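Local coordinates for protein putative NADPH-dependent oxidoreductase (Desulfitobacterium hafniense DCB-2, PDB 3DB2) that probably catalyses an NADPH-dependent oxidation-reduction reaction, as a putative two-domain dehydrogenase with a Rossmann-fold nucleotide-binding domain, at residues 24-29 against 263-268; 60-65 against 83-88; 126-131 against 307-312. All blocks are in the same frame, centred on the assembly; numbering follows the deposited sequence.

Contact 1 of 3, residues 24-29 against 263-268; sequences YTKSEK and NSDVTD
Lys26 and Asp265 form a single salt bridge at the protein surface, joining the turn after the first helix of the Rossmann fold to a loop between two strands of the mixed sheet. NZ of Lys26 stands 3.5 Å from OD2 of Asp265, a loose ion pair at a separation where charge attraction, not a short hydrogen bond, does the work; only 51 Å² is buried between the segments. The case illustrates how a long, flexible side chain can link two loops whose backbones stay well apart. Beyond CG the lysine runs extended, carrying NZ alone within reach of the carboxylate, and the two side chains cross at about a right angle. With CG of Asp265 between its backbone N and carbonyl carbon (chi1 56°), the carboxylate turns a face to the lysine, NZ standing above its plane and nearest to OD2.

The backbone from which Lys26 reaches out is shaped by local hydrogen bonds. Tyr24 to Ser27 form a type I beta turn, closed by Ser27 N donating to Tyr24 O at 3.0 Å. Next, Ser27 OG accepts from Lys29 N at 3.1 Å, an ST turn. On the opposing loop, Val266 N donates to Asn263 O at 3.0 Å, while Ser264 OG is bonded to Asp301. Helix 302-316 lies close to both loops: Arg304 is touched by Lys26 and Ser27, and His302 and Leu303 by Ser264. The bridge thus spans from the link between helix 15-24 and strand 30-36 to the link between strands 250-256 and 271-278, with that helix beside it.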
ATOM      1  N   TYR C  24     -24.390  23.630   0.385  1.00 22.10           N
ATOM      2  CA  TYR C  24     -24.791  24.230  -0.893  1.00 18.23           C
ATOM      3  C   TYR C  24     -25.708  25.427  -0.673  1.00 23.33           C
ATOM      4  O   TYR C  24     -25.803  26.282  -1.566  1.00 28.54           O
ATOM      5  CB  TYR C  24     -25.398  23.231  -1.876  1.00 21.69           C
ATOM      6  CG  TYR C  24     -26.666  22.497  -1.583  1.00 21.46           C
ATOM      7  CD1 TYR C  24     -27.897  23.153  -1.601  1.00 23.95           C
ATOM      8  CD2 TYR C  24     -26.663  21.147  -1.283  1.00 20.29           C
ATOM      9  CE1 TYR C  24     -29.079  22.495  -1.330  1.00 21.86           C
ATOM     10  CE2 TYR C  24     -27.844  20.465  -1.005  1.00 21.69           C
ATOM     11  CZ  TYR C  24     -29.044  21.162  -1.038  1.00 23.68           C
ATOM     12  OH  TYR C  24     -30.235  20.520  -0.770  1.00 20.91           O
ATOM     13  N   THR C  25     -26.407  25.507   0.462  1.00 24.84           N
ATOM     14  CA  THR C  25     -27.342  26.654   0.549  1.00 24.53           C
ATOM     15  C   THR C  25     -26.562  27.934   0.826  1.00 28.88           C
ATOM     16  O   THR C  25     -27.133  29.026   0.804  1.00 33.27           O
ATOM     17  CB  THR C  25     -28.429  26.433   1.606  1.00 23.86           C
ATOM     18  OG1 THR C  25     -27.828  26.246   2.906  1.00 23.98           O
ATOM     19  CG2 THR C  25     -29.199  25.165   1.283  1.00 20.73           C
ATOM     20  N   LYS C  26     -25.256  27.829   1.062  1.00 25.40           N
ATOM     21  CA  LYS C  26     -24.424  29.028   1.143  1.00 26.73           C
ATOM     22  C   LYS C  26     -24.212  29.707  -0.212  1.00 27.27           C
ATOM     23  O   LYS C  26     -23.783  30.866  -0.242  1.00 28.00           O
ATOM     24  CB  LYS C  26     -23.045  28.714   1.709  1.00 27.79           C
ATOM     25  CG  LYS C  26     -23.048  27.984   3.033  1.00 26.84           C
ATOM     26  CD  LYS C  26     -21.599  27.875   3.512  1.00 32.11           C
ATOM     27  CE  LYS C  26     -21.528  26.957   4.728  1.00 33.70           C
ATOM     28  NZ  LYS C  26     -20.155  26.988   5.326  1.00 31.78           N
ATOM     29  N   SER C  27     -24.484  28.979  -1.287  1.00 25.09           N
ATOM     30  CA  SER C  27     -24.251  29.451  -2.642  1.00 27.59           C
ATOM     31  C   SER C  27     -25.288  30.464  -3.151  1.00 29.15           C
ATOM     32  O   SER C  27     -26.493  30.215  -3.057  1.00 32.20           O
ATOM     33  CB  SER C  27     -24.258  28.274  -3.618  1.00 24.84           C
ATOM     34  OG  SER C  27     -23.787  28.675  -4.895  1.00 24.80           O
ATOM     35  N   GLU C  28     -24.785  31.534  -3.722  1.00 29.91           N
ATOM     36  CA  GLU C  28     -25.524  32.540  -4.477  1.00 30.23           C
ATOM     37  C   GLU C  28     -26.018  32.017  -5.812  1.00 31.25           C
ATOM     38  O   GLU C  28     -26.828  32.638  -6.500  1.00 34.63           O
ATOM     39  CB  GLU C  28     -24.613  33.751  -4.717  1.00 38.10           C
ATOM     40  CG  GLU C  28     -24.124  34.393  -3.426  1.00 53.12           C
ATOM     41  CD  GLU C  28     -25.269  34.849  -2.540  1.00 60.96           C
ATOM     42  OE1 GLU C  28     -26.058  33.999  -2.075  1.00 65.93           O
ATOM     43  OE2 GLU C  28     -25.381  36.073  -2.313  1.00 68.84           O
ATOM     44  N   LYS C  29     -25.519  30.852  -6.230  1.00 27.87           N
ATOM     45  CA  LYS C  29     -25.872  30.255  -7.510  1.00 24.26           C
ATOM     46  C   LYS C  29     -27.087  29.344  -7.402  1.00 22.79           C
ATOM     47  O   LYS C  29     -27.620  28.942  -8.430  1.00 31.65           O
ATOM     48  CB  LYS C  29     -24.657  29.490  -8.078  1.00 27.18           C
ATOM     49  CG  LYS C  29     -23.516  30.468  -8.368  1.00 35.35           C
ATOM     50  CD  LYS C  29     -22.199  29.812  -8.702  1.00 44.41           C
ATOM     51  CE  LYS C  29     -21.500  30.454  -9.894  1.00 49.78           C
ATOM     52  NZ  LYS C  29     -20.331  29.624 -10.322  1.00 45.75           N
ATOM     53  N   ASN C 263     -17.489  19.108   7.301  1.00 22.73           N
ATOM     54  CA  ASN C 263     -17.143  20.508   7.454  1.00 20.76           C
ATOM     55  C   ASN C 263     -16.391  21.022   6.219  1.00 20.21           C
ATOM     56  O   ASN C 263     -15.212  21.349   6.287  1.00 17.49           O
ATOM     57  CB  ASN C 263     -16.322  20.640   8.732  1.00 26.82           C
ATOM     58  CG  ASN C 263     -16.846  19.697   9.812  1.00 32.50           C
ATOM     59  OD1 ASN C 263     -16.627  18.489   9.850  1.00 31.82           O
ATOM     60  ND2 ASN C 263     -17.592  20.271  10.739  1.00 33.59           N
ATOM     61  N   SER C 264     -17.103  21.045   5.095  1.00 20.97           N
ATOM     62  CA  SER C 264     -16.562  21.020   3.727  1.00 18.21           C
ATOM     63  C   SER C 264     -15.733  22.260   3.410  1.00 22.55           C
ATOM     64  O   SER C 264     -14.758  22.150   2.647  1.00 20.16           O
ATOM     65  CB  SER C 264     -17.627  20.663   2.717  1.00 15.25           C
ATOM     66  OG  SER C 264     -18.591  21.679   2.688  1.00 21.30           O
ATOM     67  N   ASP C 265     -15.994  23.445   3.978  1.00 20.37           N
ATOM     68  CA  ASP C 265     -15.145  24.566   3.649  1.00 20.07           C
ATOM     69  C   ASP C 265     -13.781  24.553   4.350  1.00 18.05           C
ATOM     70  O   ASP C 265     -12.919  25.363   3.969  1.00 26.20           O
ATOM     71  CB  ASP C 265     -15.796  25.906   3.984  1.00 22.08           C
ATOM     72  CG  ASP C 265     -16.237  26.066   5.420  1.00 30.35           C
ATOM     73  OD1 ASP C 265     -16.207  25.091   6.201  1.00 30.86           O
ATOM     74  OD2 ASP C 265     -16.648  27.209   5.741  1.00 33.50           O
ATOM     75  N   VAL C 266     -13.579  23.683   5.310  1.00 20.59           N
ATOM     76  CA  VAL C 266     -12.302  23.590   6.007  1.00 21.77           C
ATOM     77  C   VAL C 266     -11.659  22.206   5.987  1.00 22.31           C
ATOM     78  O   VAL C 266     -10.653  21.914   6.642  1.00 19.47           O
ATOM     79  CB  VAL C 266     -12.460  24.039   7.487  1.00 24.17           C
ATOM     80  CG1 VAL C 266     -12.694  25.534   7.581  1.00 29.17           C
ATOM     81  CG2 VAL C 266     -13.593  23.295   8.180  1.00 33.22           C
ATOM     82  N   THR C 267     -12.223  21.277   5.232  1.00 19.10           N
ATOM     83  CA  THR C 267     -11.713  19.916   5.142  1.00 19.13           C
ATOM     84  C   THR C 267     -10.226  19.894   4.762  1.00 19.12           C
ATOM     85  O   THR C 267      -9.450  19.164   5.374  1.00 20.29           O
ATOM     86  CB  THR C 267     -12.462  19.110   4.081  1.00 18.72           C
ATOM     87  OG1 THR C 267     -13.825  19.022   4.522  1.00 18.04           O
ATOM     88  CG2 THR C 267     -11.978  17.663   3.975  1.00 12.99           C
ATOM     89  N   ASP C 268      -9.872  20.709   3.766  1.00 19.82           N
ATOM     90  CA  ASP C 268      -8.462  20.741   3.359  1.00 21.32           C
ATOM     91  C   ASP C 268      -7.501  21.157   4.463  1.00 22.83           C
ATOM     92  O   ASP C 268      -6.310  20.826   4.426  1.00 19.26           O
ATOM     93  CB  ASP C 268      -8.302  21.700   2.197  1.00 19.38           C
ATOM     94  CG  ASP C 268      -8.611  21.131   0.830  1.00 25.67           C
ATOM     95  OD1 ASP C 268      -8.030  20.082   0.478  1.00 23.96           O
ATOM     96  OD2 ASP C 268      -9.436  21.711   0.079  1.00 21.10           O
TER

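Contact 2 of 3, residues 60-65 against 83-88; sequences ALLARE and IEQCAR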
ATOM      1  N   ALA C  60     -45.622  16.091  -7.459  1.00 23.35           N
ATOM      2  CA  ALA C  60     -45.916  17.431  -6.964  1.00 27.03           C
ATOM      3  C   ALA C  60     -44.625  18.244  -7.034  1.00 26.23           C
ATOM      4  O   ALA C  60     -44.570  19.418  -7.381  1.00 24.08           O
ATOM      5  CB  ALA C  60     -46.480  17.352  -5.563  1.00 31.49           C
ATOM      6  N   LEU C  61     -43.532  17.549  -6.685  1.00 22.33           N
ATOM      7  CA  LEU C  61     -42.203  18.195  -6.758  1.00 23.60           C
ATOM      8  C   LEU C  61     -41.867  18.477  -8.210  1.00 18.25           C
ATOM      9  O   LEU C  61     -41.451  19.572  -8.604  1.00 22.72           O
ATOM     10  CB  LEU C  61     -41.182  17.295  -6.076  1.00 22.90           C
ATOM     11  CG  LEU C  61     -39.737  17.748  -5.898  1.00 20.20           C
ATOM     12  CD1 LEU C  61     -39.192  17.118  -4.626  1.00 24.68           C
ATOM     13  CD2 LEU C  61     -38.952  17.366  -7.139  1.00 23.60           C
ATOM     14  N   LEU C  62     -42.060  17.477  -9.069  1.00 19.78           N
ATOM     15  CA  LEU C  62     -41.613  17.630 -10.455  1.00 17.83           C
ATOM     16  C   LEU C  62     -42.449  18.641 -11.214  1.00 24.10           C
ATOM     17  O   LEU C  62     -41.979  19.201 -12.212  1.00 26.64           O
ATOM     18  CB  LEU C  62     -41.603  16.240 -11.082  1.00 18.40           C
ATOM     19  CG  LEU C  62     -40.542  15.289 -10.511  1.00 20.68           C
ATOM     20  CD1 LEU C  62     -40.747  13.863 -10.991  1.00 22.75           C
ATOM     21  CD2 LEU C  62     -39.137  15.775 -10.878  1.00 25.50           C
ATOM     22  N   ALA C  63     -43.648  18.900 -10.723  1.00 23.53           N
ATOM     23  CA  ALA C  63     -44.543  19.885 -11.347  1.00 25.97           C
ATOM     24  C   ALA C  63     -44.083  21.314 -11.107  1.00 24.09           C
ATOM     25  O   ALA C  63     -44.527  22.238 -11.797  1.00 26.77           O
ATOM     26  CB  ALA C  63     -45.975  19.731 -10.852  1.00 24.73           C
ATOM     27  N   ARG C  64     -43.183  21.553 -10.167  1.00 20.05           N
ATOM     28  CA  ARG C  64     -42.641  22.888  -9.989  1.00 16.49           C
ATOM     29  C   ARG C  64     -41.652  23.307 -11.066  1.00 25.33           C
ATOM     30  O   ARG C  64     -40.631  22.656 -11.295  1.00 24.18           O
ATOM     31  CB  ARG C  64     -41.936  22.938  -8.639  1.00 24.08           C
ATOM     32  CG  ARG C  64     -42.747  22.373  -7.481  1.00 21.13           C
ATOM     33  CD  ARG C  64     -42.027  22.729  -6.195  1.00 24.05           C
ATOM     34  NE  ARG C  64     -42.860  22.576  -5.022  1.00 26.02           N
ATOM     35  CZ  ARG C  64     -43.436  23.487  -4.265  1.00 31.59           C
ATOM     36  NH1 ARG C  64     -43.320  24.781  -4.509  1.00 26.99           N
ATOM     37  NH2 ARG C  64     -44.158  23.056  -3.230  1.00 24.71           N
ATOM     38  N   GLU C  65     -41.943  24.402 -11.758  1.00 20.03           N
ATOM     39  CA  GLU C  65     -41.179  24.856 -12.904  1.00 19.88           C
ATOM     40  C   GLU C  65     -39.895  25.535 -12.450  1.00 20.40           C
ATOM     41  O   GLU C  65     -38.951  25.662 -13.226  1.00 23.03           O
ATOM     42  CB  GLU C  65     -42.072  25.762 -13.770  1.00 26.75           C
ATOM     43  CG  GLU C  65     -43.402  25.088 -14.124  1.00 38.21           C
ATOM     44  CD  GLU C  65     -43.870  25.341 -15.543  1.00 47.61           C
ATOM     45  OE1 GLU C  65     -43.166  26.049 -16.296  1.00 49.92           O
ATOM     46  OE2 GLU C  65     -44.962  24.828 -15.909  1.00 41.05           O
ATOM     47  N   ILE C  83     -33.623   8.850 -10.532  1.00 17.07           N
ATOM     48  CA  ILE C  83     -33.052   9.588 -11.669  1.00 17.58           C
ATOM     49  C   ILE C  83     -33.934   9.460 -12.895  1.00 18.99           C
ATOM     50  O   ILE C  83     -34.202  10.432 -13.616  1.00 18.59           O
ATOM     51  CB  ILE C  83     -31.606   9.125 -11.976  1.00 20.97           C
ATOM     52  CG1 ILE C  83     -30.623   9.403 -10.842  1.00 25.61           C
ATOM     53  CG2 ILE C  83     -31.106   9.737 -13.266  1.00 18.15           C
ATOM     54  CD1 ILE C  83     -29.335   8.558 -10.890  1.00 17.01           C
ATOM     55  N   GLU C  84     -34.444   8.276 -13.183  1.00 19.72           N
ATOM     56  CA  GLU C  84     -35.267   8.133 -14.395  1.00 19.87           C
ATOM     57  C   GLU C  84     -36.517   9.015 -14.290  1.00 18.26           C
ATOM     58  O   GLU C  84     -36.820   9.726 -15.240  1.00 20.42           O
ATOM     59  CB  GLU C  84     -35.626   6.677 -14.613  1.00 22.84           C
ATOM     60  CG  GLU C  84     -34.560   5.761 -15.164  1.00 22.93           C
ATOM     61  CD  GLU C  84     -34.888   4.286 -15.076  1.00 29.17           C
ATOM     62  OE1 GLU C  84     -35.705   3.884 -14.225  1.00 29.24           O
ATOM     63  OE2 GLU C  84     -34.337   3.492 -15.875  1.00 31.22           O
ATOM     64  N   GLN C  85     -37.203   8.970 -13.146  1.00 21.82           N
ATOM     65  CA  GLN C  85     -38.390   9.804 -12.986  1.00 21.46           C
ATOM     66  C   GLN C  85     -38.063  11.275 -13.079  1.00 21.02           C
ATOM     67  O   GLN C  85     -38.759  12.061 -13.747  1.00 25.63           O
ATOM     68  CB  GLN C  85     -39.089   9.486 -11.665  1.00 23.79           C
ATOM     69  CG  GLN C  85     -40.520  10.026 -11.646  1.00 28.98           C
ATOM     70  CD  GLN C  85     -41.257   9.902 -10.346  1.00 25.19           C
ATOM     71  OE1 GLN C  85     -40.767   9.384  -9.342  1.00 37.11           O
ATOM     72  NE2 GLN C  85     -42.492  10.383 -10.320  1.00 35.26           N
ATOM     73  N   CYS C  86     -36.963  11.728 -12.465  1.00 22.56           N
ATOM     74  CA  CYS C  86     -36.662  13.168 -12.530  1.00 19.70           C
ATOM     75  C   CYS C  86     -36.185  13.592 -13.908  1.00 19.02           C
ATOM     76  O   CYS C  86     -36.601  14.601 -14.449  1.00 19.70           O
ATOM     77  CB  CYS C  86     -35.611  13.538 -11.484  1.00 19.83           C
ATOM     78  SG  CYS C  86     -36.136  13.221  -9.804  1.00 21.81           S
ATOM     79  N   ALA C  87     -35.284  12.810 -14.521  1.00 19.56           N
ATOM     80  CA  ALA C  87     -34.784  13.180 -15.837  1.00 15.61           C
ATOM     81  C   ALA C  87     -35.898  13.184 -16.872  1.00 17.32           C
ATOM     82  O   ALA C  87     -35.909  14.029 -17.786  1.00 20.25           O
ATOM     83  CB  ALA C  87     -33.654  12.225 -16.226  1.00 18.15           C
ATOM     84  N   ARG C  88     -36.853  12.263 -16.761  1.00 19.83           N
ATOM     85  CA  ARG C  88     -37.933  12.270 -17.758  1.00 25.72           C
ATOM     86  C   ARG C  88     -38.871  13.456 -17.574  1.00 25.16           C
ATOM     87  O   ARG C  88     -39.619  13.751 -18.518  1.00 30.68           O
ATOM     88  CB  ARG C  88     -38.696  10.947 -17.717  1.00 21.43           C
ATOM     89  CG  ARG C  88     -37.815   9.730 -17.858  1.00 32.81           C
ATOM     90  CD  ARG C  88     -38.594   8.435 -17.724  1.00 30.08           C
ATOM     91  NE  ARG C  88     -37.828   7.383 -18.411  1.00 36.51           N
ATOM     92  CZ  ARG C  88     -37.781   6.093 -18.125  1.00 36.58           C
ATOM     93  NH1 ARG C  88     -38.489   5.602 -17.113  1.00 36.18           N
ATOM     94  NH2 ARG C  88     -37.017   5.299 -18.873  1.00 41.42           N
TER
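Leu62 directs CG away from its carbonyl carbon (chi1 -68°), and Gln85 instead sets CG opposite its backbone N (chi1 -164°); together these settings help bring one leucine against two consecutive residues of a neighbouring helix, Gln85 and Cys86. The contact belongs to the Rossmann fold, where helix 58-62 comes before strand 69-72 and helix 79-88 carries the chain on from that strand to its parallel neighbour 92-96, a beta-alpha-beta crossover. It offers a compact example of how a short helix can meet its neighbour through a single branched side chain.

The two methyl groups of Leu62 divide the work. CD1 approaches Gln85, lying 3.8 Å from its backbone O and 3.9 Å from its CG; it also lies 4.0 Å from CD and from NE2 of Gln85, so the methyl rests along both the stem and the amide of the glutamine. The extended chain of Gln85 carries NE2 onward to a weak hydrogen bond with Glu59. CD2 turns instead to Cys86, whose sulfur provides the other apolar partner. The contact is modest, burying 134 Å² in all, and the backbones come closest between Leu62 and Cys86, whose CA atoms are 7.0 Å apart.

Other residues extend the packing. Leu62 also touches Ser89 and Lys91 in the loop that follows helix 79-88, and Cys86 packs on Ile93 of strand 92-96, beneath its helix. NZ of Lys91 also hydrogen-bonds to the backbone O of Arg64. On the Cys86 side, CD2 of Leu62 rests 4.0 Å from CA of Cys86 and 4.1 Å from its SG.

Contact 3 of 3, residues 126-131 against 307-312; sequences SRRLGA and VEEVAD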
ATOM      1  N   SER C 126     -14.134  14.242  -3.391  1.00 16.00           N
ATOM      2  CA  SER C 126     -12.739  14.221  -2.959  1.00 16.83           C
ATOM      3  C   SER C 126     -11.773  14.816  -3.973  1.00 13.07           C
ATOM      4  O   SER C 126     -10.780  15.463  -3.616  1.00 15.52           O
ATOM      5  CB  SER C 126     -12.301  12.757  -2.614  1.00 15.92           C
ATOM      6  OG  SER C 126     -11.084  12.788  -1.894  1.00 31.80           O
ATOM      7  N   ARG C 127     -12.017  14.574  -5.270  1.00 16.90           N
ATOM      8  CA  ARG C 127     -11.158  15.057  -6.328  1.00 17.11           C
ATOM      9  C   ARG C 127     -11.175  16.591  -6.364  1.00 19.34           C
ATOM     10  O   ARG C 127     -10.248  17.164  -6.921  1.00 18.98           O
ATOM     11  CB  ARG C 127     -11.521  14.540  -7.720  1.00 15.09           C
ATOM     12  CG  ARG C 127     -12.873  14.899  -8.272  1.00 17.07           C
ATOM     13  CD  ARG C 127     -12.915  14.764  -9.772  1.00 18.78           C
ATOM     14  NE  ARG C 127     -13.116  13.377 -10.209  1.00 14.59           N
ATOM     15  CZ  ARG C 127     -13.027  13.062 -11.506  1.00 19.72           C
ATOM     16  NH1 ARG C 127     -12.750  13.989 -12.406  1.00 19.29           N
ATOM     17  NH2 ARG C 127     -13.200  11.827 -11.964  1.00 18.44           N
ATOM     18  N   ARG C 128     -12.189  17.189  -5.759  1.00 17.34           N
ATOM     19  CA  ARG C 128     -12.330  18.635  -5.737  1.00 19.89           C
ATOM     20  C   ARG C 128     -11.511  19.306  -4.641  1.00 18.75           C
ATOM     21  O   ARG C 128     -11.289  20.530  -4.688  1.00 20.99           O
ATOM     22  CB  ARG C 128     -13.797  19.025  -5.548  1.00 23.96           C
ATOM     23  CG  ARG C 128     -14.794  18.254  -6.380  1.00 22.18           C
ATOM     24  CD  ARG C 128     -15.877  19.140  -6.929  1.00 27.41           C
ATOM     25  NE  ARG C 128     -16.509  18.468  -8.054  1.00 25.57           N
ATOM     26  CZ  ARG C 128     -16.664  18.809  -9.310  1.00 19.56           C
ATOM     27  NH1 ARG C 128     -16.211  19.947  -9.769  1.00 16.16           N
ATOM     28  NH2 ARG C 128     -17.298  17.981 -10.132  1.00 26.76           N
ATOM     29  N   LEU C 129     -11.072  18.537  -3.645  1.00 18.17           N
ATOM     30  CA  LEU C 129     -10.286  19.106  -2.565  1.00 16.67           C
ATOM     31  C   LEU C 129      -9.073  19.845  -3.127  1.00 21.76           C
ATOM     32  O   LEU C 129      -8.574  19.419  -4.161  1.00 18.54           O
ATOM     33  CB  LEU C 129      -9.841  18.018  -1.602  1.00 17.93           C
ATOM     34  CG  LEU C 129     -10.931  17.434  -0.687  1.00 19.50           C
ATOM     35  CD1 LEU C 129     -10.434  16.208   0.044  1.00 21.03           C
ATOM     36  CD2 LEU C 129     -11.382  18.490   0.325  1.00 22.35           C
ATOM     37  N   GLY C 130      -8.638  20.914  -2.458  1.00 18.59           N
ATOM     38  CA  GLY C 130      -7.495  21.675  -2.969  1.00 22.28           C
ATOM     39  C   GLY C 130      -6.279  20.752  -3.036  1.00 17.87           C
ATOM     40  O   GLY C 130      -5.448  20.878  -3.914  1.00 19.15           O
ATOM     41  N   ALA C 131      -6.192  19.803  -2.112  1.00 16.46           N
ATOM     42  CA  ALA C 131      -5.045  18.882  -2.118  1.00 16.44           C
ATOM     43  C   ALA C 131      -5.077  18.007  -3.352  1.00 17.87           C
ATOM     44  O   ALA C 131      -4.030  17.825  -3.953  1.00 18.38           O
ATOM     45  CB  ALA C 131      -5.038  18.053  -0.867  1.00 18.91           C
ATOM     46  N   VAL C 307     -22.004  20.880  -6.359  1.00 20.13           N
ATOM     47  CA  VAL C 307     -23.380  21.260  -6.706  1.00 20.14           C
ATOM     48  C   VAL C 307     -23.404  22.501  -7.590  1.00 19.92           C
ATOM     49  O   VAL C 307     -24.138  22.592  -8.586  1.00 20.90           O
ATOM     50  CB  VAL C 307     -24.223  21.437  -5.424  1.00 21.63           C
ATOM     51  CG1 VAL C 307     -25.685  21.723  -5.761  1.00 24.93           C
ATOM     52  CG2 VAL C 307     -24.099  20.190  -4.535  1.00 17.26           C
ATOM     53  N   GLU C 308     -22.571  23.493  -7.278  1.00 18.69           N
ATOM     54  CA  GLU C 308     -22.437  24.711  -8.050  1.00 19.51           C
ATOM     55  C   GLU C 308     -22.017  24.480  -9.509  1.00 19.09           C
ATOM     56  O   GLU C 308     -22.397  25.241 -10.404  1.00 19.59           O
ATOM     57  CB  GLU C 308     -21.419  25.685  -7.432  1.00 21.54           C
ATOM     58  CG  GLU C 308     -22.002  26.429  -6.224  1.00 20.52           C
ATOM     59  CD  GLU C 308     -20.967  27.322  -5.571  1.00 26.49           C
ATOM     60  OE1 GLU C 308     -19.742  27.148  -5.801  1.00 25.54           O
ATOM     61  OE2 GLU C 308     -21.363  28.222  -4.808  1.00 23.40           O
ATOM     62  N   GLU C 309     -21.230  23.430  -9.737  1.00 18.28           N
ATOM     63  CA  GLU C 309     -20.779  23.099 -11.077  1.00 20.74           C
ATOM     64  C   GLU C 309     -21.986  22.715 -11.931  1.00 19.07           C
ATOM     65  O   GLU C 309     -22.093  22.971 -13.134  1.00 18.50           O
ATOM     66  CB  GLU C 309     -19.807  21.923 -11.032  1.00 19.70           C
ATOM     67  CG  GLU C 309     -19.618  21.164 -12.335  1.00 20.92           C
ATOM     68  CD  GLU C 309     -18.344  20.341 -12.354  1.00 24.57           C
ATOM     69  OE1 GLU C 309     -17.234  20.920 -12.268  1.00 27.80           O
ATOM     70  OE2 GLU C 309     -18.458  19.108 -12.433  1.00 22.64           O
ATOM     71  N   VAL C 310     -22.950  22.026 -11.311  1.00 17.71           N
ATOM     72  CA  VAL C 310     -24.110  21.618 -12.128  1.00 18.03           C
ATOM     73  C   VAL C 310     -24.880  22.877 -12.558  1.00 21.14           C
ATOM     74  O   VAL C 310     -25.284  23.003 -13.710  1.00 21.52           O
ATOM     75  CB  VAL C 310     -25.025  20.622 -11.420  1.00 21.90           C
ATOM     76  CG1 VAL C 310     -26.151  20.156 -12.350  1.00 24.61           C
ATOM     77  CG2 VAL C 310     -24.242  19.404 -10.948  1.00 21.46           C
ATOM     78  N   ALA C 311     -25.069  23.791 -11.618  1.00 16.94           N
ATOM     79  CA  ALA C 311     -25.719  25.062 -11.845  1.00 20.97           C
ATOM     80  C   ALA C 311     -24.974  25.864 -12.913  1.00 21.09           C
ATOM     81  O   ALA C 311     -25.634  26.432 -13.779  1.00 24.20           O
ATOM     82  CB  ALA C 311     -25.781  25.926 -10.597  1.00 19.05           C
ATOM     83  N   ASP C 312     -23.645  25.861 -12.816  1.00 23.52           N
ATOM     84  CA  ASP C 312     -22.844  26.557 -13.834  1.00 24.61           C
ATOM     85  C   ASP C 312     -23.097  25.964 -15.209  1.00 24.45           C
ATOM     86  O   ASP C 312     -23.273  26.703 -16.188  1.00 23.86           O
ATOM     87  CB  ASP C 312     -21.359  26.491 -13.502  1.00 27.48           C
ATOM     88  CG  ASP C 312     -20.960  27.516 -12.458  1.00 29.59           C
ATOM     89  OD1 ASP C 312     -21.832  28.233 -11.950  1.00 30.74           O
ATOM     90  OD2 ASP C 312     -19.761  27.612 -12.126  1.00 34.05           O
TER
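Arg128 and Glu309 meet end-on, with the guanidinium and carboxylate planes turned 77° apart. Two nitrogens each take one oxygen: NH1 donates to OE1 of Glu309 at 2.9 Å, and NH2 to OE2 at 2.8 Å, the latter bond bent to 149°. Both oxygens are approached steeply from above the carboxylate plane, whereas they lie only slightly tilted from the guanidinium plane. The arginine chain bends at chi2 (-139°), and it crosses the extended glutamate at about a right angle. This doubled grip limits rotation of both groups, and OE2 is further engaged by the backbone N of Glu321. An alanine in place of Arg128 would remove both donors and probably leave the Glu309 carboxylate without its charged mate and freer to turn. Arg128 and Glu309 both pack on Leu121 of strand 120-123, and Arg128 also touches Val305 and Glu306. The pair is a bidentate salt bridge of this two-domain, Rossmann-fold putative oxidoreductase, tying the chain just after the last parallel strand to helix 302-316, which lies against that strand.

From the N terminus, the chain opens contact 1 at 24-29, just after the first Rossmann helix. Contact 2 then opens and closes within that long loop, joining 60-65 to 83-88 inside the nucleotide-binding fold. After the last parallel strand, contact 3 opens at 126-131, before contact 1 closes at 263-268 in the mixed-sheet part; contact 3 closes later, at 307-312, so contacts 1 and 3 cross. They touch, through Ser27 with Glu308 and Lys29 with Asp312, and their centres lie about 10 Å apart. Contact 2 stands clear of both; contact 1 ties the turn after helix 15-24 to the loop between strands 250-256 and 271-278, and contact 3 ties the chain after strand 120-123 to helix 302-316.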